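Local coordinates for protein hydrogenase maturation protease HycI (Thermococcus kodakarensis KOD1, PDB 5ZBY) that probably acts as an endopeptidase that trims the C-terminus of the [NiFe] hydrogenase large subunit during maturation, at residues Arg24-Phe29 against Glu135-Ile140; Asp68-Val73 against Thr116-Val121; Asp89-Leu94 against Val108-Lys113. All coordinates share one frame; numbering follows the deposited sequence.

Overall arrangement
The three contacts lie in and beside the central sheet of one alpha/beta domain. Interaction 2 is its parallel core, pairing strand 69-75 with strand 119-125. Interaction 3 packs the loop after edge strand 85-88 on helix 105-116, and touches interaction 2 closely: their centres are 9 Å apart, and Ile120 CG2 lies 3.8 Å from Ala109 CB. Interaction 1 joins the loop before helix 29-40 to the start of helix 138-156; the centres of interactions 1 and 2 are about 25 Å apart, on opposite sides of the chain's centre, yet Phe29 CE2 reaches Val73 CG1 at 3.5 Å. A bound HEPES buffer molecule (EPE) is about 7 Å from the side chain of Pro90, 8 Å from that of Phe29 and 9 Å from that of Phe72.

Interaction 1: Arg24-Phe29 against Glu135-Ile140; sequences RGDDAF and EPSELI
Asp26 OD1 is gripped by two donors of Ser137, the backbone N and the hydroxyl OG. Ser137 N lies 2.8 Å from Asp26 OD1, nearly in line with the C-O bond, and its N-H points at the oxygen at 164°. The hydroxyl gives a second bond of 2.8 Å from Ser137 OG to Asp26 OD1, arriving on the syn side and somewhat out of the carboxylate plane. Ser137 is also the N-cap of helix 138-156: with OG between its own N and carbonyl carbon (chi1 69°), Ser137 OG accepts from Ile140 N at 3.1 Å, the capping bond, and one hydroxyl links the aspartate to the first helical turn. The other carboxylate oxygen, OD2, accepts from the backbone N atoms of Gly128 and Ser129, which fixes the rotation of the group. Ile140 crosses the Asp26 side chain at about a right angle and presents CG1 to the carboxylate. On its second branch, Ile140 CG2 lies 3.9 Å from Phe29 CB and near the plane of the ring, at its edge. Nearer the start of the loop, Gly25 CA makes a CA-H...O contact of 3.3 Å with Glu135 O, while Pro136 CG rests 4.0 Å from Ala28 CB.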
# COMPACT_ATOMS: atom_id res chain seq x y z
N ARG A 24 15.07 6.33 -1.07
CA ARG A 24 15.11 6.58 0.36
C ARG A 24 15.21 5.30 1.19
O ARG A 24 14.47 5.11 2.13
CB ARG A 24 13.94 7.44 0.83
CG ARG A 24 14.32 8.34 1.99
CD ARG A 24 13.33 9.48 2.18
NE ARG A 24 12.01 8.98 2.54
CZ ARG A 24 10.88 9.58 2.18
NH1 ARG A 24 10.92 10.69 1.47
NH2 ARG A 24 9.72 9.07 2.55
N GLY A 25 16.10 4.41 0.78
CA GLY A 25 16.36 3.17 1.48
C GLY A 25 15.14 2.29 1.58
O GLY A 25 14.45 2.09 0.61
N ASP A 26 14.86 1.77 2.77
CA ASP A 26 13.72 0.85 2.92
C ASP A 26 12.38 1.52 2.63
O ASP A 26 11.37 0.82 2.51
CB ASP A 26 13.71 0.27 4.33
CG ASP A 26 14.86 -0.70 4.57
OD1 ASP A 26 15.39 -1.28 3.60
OD2 ASP A 26 15.14 -0.98 5.75
N ASP A 27 12.33 2.86 2.57
CA ASP A 27 11.09 3.56 2.14
C ASP A 27 10.74 3.28 0.68
O ASP A 27 9.64 3.67 0.23
CB ASP A 27 11.23 5.07 2.35
CG ASP A 27 10.72 5.51 3.70
OD1 ASP A 27 10.16 4.67 4.43
OD2 ASP A 27 10.87 6.71 4.04
N ALA A 28 11.60 2.56 -0.03
CA ALA A 28 11.24 2.12 -1.39
C ALA A 28 10.15 1.05 -1.35
O ALA A 28 9.57 0.74 -2.37
CB ALA A 28 12.43 1.57 -2.11
N PHE A 29 9.93 0.44 -0.19
CA PHE A 29 9.07 -0.76 -0.12
C PHE A 29 7.79 -0.71 -0.98
O PHE A 29 7.58 -1.59 -1.82
CB PHE A 29 8.66 -1.03 1.32
CG PHE A 29 7.74 -2.20 1.46
CD1 PHE A 29 8.22 -3.48 1.35
CD2 PHE A 29 6.40 -1.99 1.72
CE1 PHE A 29 7.35 -4.58 1.46
CE2 PHE A 29 5.54 -3.08 1.84
CZ PHE A 29 6.04 -4.38 1.71
N GLU A 135 19.93 2.72 -1.16
CA GLU A 135 19.22 1.62 -1.79
C GLU A 135 18.37 0.94 -0.71
O GLU A 135 18.71 1.03 0.48
CB GLU A 135 20.24 0.66 -2.39
CG GLU A 135 19.74 -0.52 -3.14
CD GLU A 135 20.90 -1.32 -3.70
OE1 GLU A 135 22.06 -0.94 -3.43
OE2 GLU A 135 20.66 -2.33 -4.40
N PRO A 136 17.27 0.26 -1.09
CA PRO A 136 16.61 -0.52 -0.04
C PRO A 136 17.48 -1.68 0.44
O PRO A 136 18.30 -2.17 -0.33
CB PRO A 136 15.33 -1.03 -0.71
CG PRO A 136 15.58 -0.86 -2.20
CD PRO A 136 16.45 0.33 -2.32
N SER A 137 17.26 -2.16 1.64
CA SER A 137 17.95 -3.32 2.13
C SER A 137 17.53 -4.55 1.36
O SER A 137 16.52 -4.57 0.76
CB SER A 137 17.66 -3.50 3.61
OG SER A 137 16.34 -3.85 3.87
N GLU A 138 18.40 -5.55 1.34
CA GLU A 138 18.10 -6.83 0.73
C GLU A 138 16.83 -7.39 1.31
O GLU A 138 15.98 -7.92 0.58
CB GLU A 138 19.24 -7.81 0.99
CG GLU A 138 20.56 -7.30 0.49
CD GLU A 138 20.54 -7.12 -1.02
OE1 GLU A 138 20.02 -8.02 -1.71
OE2 GLU A 138 21.03 -6.08 -1.52
N LEU A 139 16.69 -7.27 2.62
CA LEU A 139 15.53 -7.82 3.33
C LEU A 139 14.22 -7.17 2.84
O LEU A 139 13.29 -7.86 2.51
CB LEU A 139 15.68 -7.63 4.85
CG LEU A 139 14.47 -8.04 5.70
CD1 LEU A 139 14.04 -9.44 5.39
CD2 LEU A 139 14.91 -7.93 7.19
N ILE A 140 14.19 -5.86 2.76
CA ILE A 140 13.02 -5.16 2.28
C ILE A 140 12.73 -5.50 0.83
O ILE A 140 11.60 -5.57 0.47
CB ILE A 140 13.12 -3.65 2.51
CG1 ILE A 140 12.95 -3.31 3.98
CG2 ILE A 140 12.15 -2.84 1.68
CD1 ILE A 140 11.94 -4.11 4.72

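Interaction 2: Asp68-Val73 against Thr116-Val121; sequences DLVVFV and TGSDIV
Val70 and Ile120 stand side by side and point the same way, as do Val71 and Val121 on the other face of the sheet. The pairs belong to neighbouring parallel strands, 69-75 and 119-125, in the mixed sheet of this alpha/beta domain; here the strand directions differ by 14°. On the face of Val70, Ile120 divides its contacts between two branches. CD1 lies 3.9 Å from Val70 CB, whereas CG2, anti to the backbone N, approaches the edge of the Phe72 ring, 3.7 Å from CE1, as the two side chains cross obliquely. Helix 105-116 packs on this side through Ala109 and Ile112. On the reverse face Val121 sets CG1 between its backbone N and carbonyl carbon (chi1 66°), which brings that methyl to 3.6 Å from Val71 CG2. Leu69 CD1 leans across toward the same methyl and also meets Asp119 CB. Residues Val7 and Phe8 of helix 3-8 pack against this valine and leucine face. Between the faces, the backbones alternate as donor and acceptor: Val70 N to Asp119 O, Val121 N to Val70 O and Phe72 N to Val121 O. The first bond of the ladder, Asp119 N to Asp68 O, is more bent, with an angle of 141° at the hydrogen. Nearby, Ser118 OG lies 3.6 Å from Val70 CG2 and donates to Asp119 O over 2.9 Å, so this carbonyl oxygen receives both the hydroxyl and Val70 N.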
# COMPACT_ATOMS: atom_id res chain seq x y z
N ASP A 68 -14.06 -1.69 -5.24
CA ASP A 68 -14.67 -2.38 -4.12
C ASP A 68 -13.69 -2.35 -2.95
O ASP A 68 -14.12 -2.32 -1.80
CB ASP A 68 -14.99 -3.82 -4.49
CG ASP A 68 -16.05 -3.90 -5.61
OD1 ASP A 68 -17.05 -3.17 -5.50
OD2 ASP A 68 -15.79 -4.62 -6.58
N LEU A 69 -12.39 -2.36 -3.28
CA LEU A 69 -11.30 -2.37 -2.27
C LEU A 69 -10.17 -1.52 -2.79
O LEU A 69 -9.77 -1.65 -3.95
CB LEU A 69 -10.78 -3.78 -2.03
CG LEU A 69 -9.58 -3.93 -1.07
CD1 LEU A 69 -9.97 -3.50 0.34
CD2 LEU A 69 -9.03 -5.33 -1.07
N VAL A 70 -9.61 -0.68 -1.91
CA VAL A 70 -8.38 0.06 -2.20
C VAL A 70 -7.36 -0.39 -1.17
O VAL A 70 -7.66 -0.39 0.03
CB VAL A 70 -8.60 1.58 -2.14
CG1 VAL A 70 -7.25 2.29 -2.43
CG2 VAL A 70 -9.70 2.00 -3.18
N VAL A 71 -6.19 -0.82 -1.64
CA VAL A 71 -5.09 -1.30 -0.76
C VAL A 71 -3.91 -0.37 -0.91
O VAL A 71 -3.34 -0.32 -2.00
CB VAL A 71 -4.67 -2.70 -1.17
CG1 VAL A 71 -3.58 -3.24 -0.29
CG2 VAL A 71 -5.89 -3.65 -1.15
N PHE A 72 -3.56 0.34 0.16
CA PHE A 72 -2.34 1.15 0.19
C PHE A 72 -1.23 0.29 0.70
O PHE A 72 -1.45 -0.52 1.59
CB PHE A 72 -2.53 2.38 1.09
CG PHE A 72 -3.46 3.39 0.48
CD1 PHE A 72 -4.76 3.51 0.92
CD2 PHE A 72 -3.03 4.17 -0.59
CE1 PHE A 72 -5.64 4.45 0.31
CE2 PHE A 72 -3.93 5.08 -1.20
CZ PHE A 72 -5.20 5.24 -0.74
N VAL A 73 -0.05 0.39 0.11
CA VAL A 73 1.08 -0.44 0.55
C VAL A 73 2.24 0.53 0.84
O VAL A 73 2.58 1.35 -0.00
CB VAL A 73 1.51 -1.46 -0.52
CG1 VAL A 73 2.69 -2.29 -0.04
CG2 VAL A 73 0.32 -2.36 -0.98
N THR A 116 -16.69 6.60 -2.99
CA THR A 116 -16.85 5.31 -3.68
C THR A 116 -17.57 4.21 -2.92
O THR A 116 -18.00 3.23 -3.51
CB THR A 116 -15.49 4.71 -4.04
OG1 THR A 116 -14.80 4.43 -2.82
CG2 THR A 116 -14.65 5.68 -4.84
N GLY A 117 -17.58 4.29 -1.59
CA GLY A 117 -18.05 3.17 -0.80
C GLY A 117 -17.06 2.03 -0.66
O GLY A 117 -17.38 0.98 -0.10
N SER A 118 -15.84 2.21 -1.18
CA SER A 118 -14.86 1.13 -1.17
C SER A 118 -14.36 0.82 0.24
O SER A 118 -14.20 1.74 1.01
CB SER A 118 -13.65 1.52 -2.03
OG SER A 118 -12.75 0.44 -2.18
N ASP A 119 -14.12 -0.44 0.55
CA ASP A 119 -13.26 -0.73 1.73
C ASP A 119 -11.87 -0.20 1.47
O ASP A 119 -11.40 -0.21 0.33
CB ASP A 119 -13.21 -2.22 1.98
CG ASP A 119 -14.48 -2.73 2.64
OD1 ASP A 119 -15.23 -1.91 3.21
OD2 ASP A 119 -14.73 -3.95 2.58
N ILE A 120 -11.17 0.22 2.53
CA ILE A 120 -9.81 0.67 2.37
C ILE A 120 -8.94 -0.09 3.35
O ILE A 120 -9.30 -0.16 4.52
CB ILE A 120 -9.65 2.17 2.67
CG1 ILE A 120 -10.84 2.99 2.13
CG2 ILE A 120 -8.27 2.67 2.22
CD1 ILE A 120 -10.84 3.16 0.62
N VAL A 121 -7.79 -0.58 2.90
CA VAL A 121 -6.86 -1.22 3.86
C VAL A 121 -5.44 -0.68 3.64
O VAL A 121 -5.13 -0.20 2.53
CB VAL A 121 -6.93 -2.73 3.72
CG1 VAL A 121 -6.41 -3.17 2.38
CG2 VAL A 121 -6.17 -3.41 4.79

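Interaction 3: Asp89-Leu94 against Val108-Lys113; sequences DPLKTL and VASYIK
A type I beta turn, Asp89 to Lys92, follows edge strand 85-88 and lays its second and third residues, Pro90 and Leu91, against helix 105-116. Leu91 makes most of the contact, spreading its two methyls along one side of the helix. CD2 lies over the turn at Ala109 and Ser110, 4.0 Å from Ala109 CB and 3.5 Å from Ser110 OG. The second methyl, CD1, rests on the aliphatic part of Lys113, 3.6 Å from its CD. With CG anti to the backbone N (chi1 -176°) and the rest extended, the Lys113 chain carries CD out to that methyl; the two side chains cross at about a right angle. Beside this, the Pro90 ring brings CG to 3.9 Å from Ala109 CB; the proline also packs on Ile120 of strand 119-125, closing the corner between loop, helix and sheet. The turn is stiffened from within by an Asx turn: Leu91 N donates to Asp89 OD1 at 3.0 Å, approaching from above the carboxylate plane, alongside the turn's own bond from Lys92 N to Asp89 O. Ser110 OG is bonded to Arg106 O, one helical turn earlier, and meets Leu91 only by packing. With no hydrogen bond between the two segments, attachment of the loop to the helix here rests on apolar packing; Lys113 NZ, 6.7 Å from Asp89 OD1 and in a long, weak ion pair with Asp119, could add at most a weak attraction.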
# COMPACT_ATOMS: atom_id res chain seq x y z
N ASP A 89 -6.31 -0.47 9.39
CA ASP A 89 -7.43 0.33 8.89
C ASP A 89 -7.02 1.79 8.88
O ASP A 89 -6.93 2.46 9.94
CB ASP A 89 -8.67 0.11 9.77
CG ASP A 89 -9.86 0.98 9.38
OD1 ASP A 89 -9.79 1.71 8.36
OD2 ASP A 89 -10.88 0.94 10.10
N PRO A 90 -6.74 2.33 7.69
CA PRO A 90 -6.18 3.68 7.66
C PRO A 90 -7.21 4.76 7.96
O PRO A 90 -6.82 5.90 8.13
CB PRO A 90 -5.61 3.79 6.22
CG PRO A 90 -6.55 2.96 5.44
CD PRO A 90 -6.90 1.76 6.33
N LEU A 91 -8.49 4.39 8.03
CA LEU A 91 -9.54 5.33 8.39
C LEU A 91 -9.51 5.66 9.88
O LEU A 91 -9.99 6.72 10.27
CB LEU A 91 -10.91 4.77 8.07
CG LEU A 91 -11.18 4.48 6.58
CD1 LEU A 91 -12.43 3.64 6.43
CD2 LEU A 91 -11.37 5.80 5.93
N LYS A 92 -8.91 4.77 10.68
CA LYS A 92 -9.02 4.92 12.14
C LYS A 92 -8.18 6.08 12.66
O LYS A 92 -7.00 6.22 12.31
CB LYS A 92 -8.61 3.62 12.82
CG LYS A 92 -9.63 3.09 13.81
CD LYS A 92 -9.01 2.09 14.77
CE LYS A 92 -10.07 1.38 15.58
NZ LYS A 92 -9.52 0.19 16.29
N THR A 93 -8.79 6.93 13.49
CA THR A 93 -8.12 8.05 14.14
C THR A 93 -7.25 7.54 15.30
O THR A 93 -7.73 6.76 16.13
CB THR A 93 -9.16 9.06 14.66
OG1 THR A 93 -10.17 9.22 13.64
CG2 THR A 93 -8.54 10.34 14.87
N LEU A 94 -5.96 7.87 15.29
CA LEU A 94 -5.03 7.28 16.25
C LEU A 94 -4.79 8.16 17.47
O LEU A 94 -4.33 7.66 18.50
CB LEU A 94 -3.68 6.96 15.58
CG LEU A 94 -3.94 6.06 14.35
CD1 LEU A 94 -2.63 5.78 13.61
CD2 LEU A 94 -4.63 4.76 14.76
N VAL A 108 -6.88 11.02 3.06
CA VAL A 108 -6.99 10.46 1.70
C VAL A 108 -7.99 9.30 1.65
O VAL A 108 -8.89 9.29 0.82
CB VAL A 108 -5.61 10.01 1.17
CG1 VAL A 108 -5.76 9.34 -0.20
CG2 VAL A 108 -4.68 11.21 1.09
N ALA A 109 -7.81 8.32 2.53
CA ALA A 109 -8.65 7.15 2.60
C ALA A 109 -10.11 7.47 2.91
O ALA A 109 -11.01 6.86 2.35
CB ALA A 109 -8.06 6.16 3.69
N SER A 110 -10.33 8.43 3.83
CA SER A 110 -11.70 8.85 4.17
C SER A 110 -12.40 9.50 2.97
O SER A 110 -13.57 9.24 2.71
CB SER A 110 -11.70 9.84 5.33
OG SER A 110 -11.13 9.24 6.51
N TYR A 111 -11.67 10.36 2.27
CA TYR A 111 -12.25 10.94 1.03
C TYR A 111 -12.59 9.86 -0.00
O TYR A 111 -13.72 9.83 -0.54
CB TYR A 111 -11.27 11.94 0.44
CG TYR A 111 -11.73 12.53 -0.86
CD1 TYR A 111 -12.67 13.55 -0.88
CD2 TYR A 111 -11.24 12.07 -2.07
CE1 TYR A 111 -13.11 14.11 -2.07
CE2 TYR A 111 -11.68 12.62 -3.28
CZ TYR A 111 -12.61 13.65 -3.26
OH TYR A 111 -13.05 14.21 -4.44
N ILE A 112 -11.65 8.97 -0.29
CA ILE A 112 -11.93 7.89 -1.25
C ILE A 112 -13.16 7.05 -0.87
O ILE A 112 -14.05 6.79 -1.71
CB ILE A 112 -10.70 6.95 -1.43
CG1 ILE A 112 -9.53 7.75 -2.02
CG2 ILE A 112 -11.14 5.70 -2.25
CD1 ILE A 112 -8.16 7.04 -2.00
N LYS A 113 -13.28 6.68 0.40
CA LYS A 113 -14.37 5.83 0.85
C LYS A 113 -15.69 6.59 0.76
O LYS A 113 -16.74 6.01 0.38
CB LYS A 113 -14.13 5.30 2.30
CG LYS A 113 -15.23 4.35 2.67
CD LYS A 113 -14.91 3.53 3.89
CE LYS A 113 -15.96 2.45 4.02
NZ LYS A 113 -15.67 1.53 5.16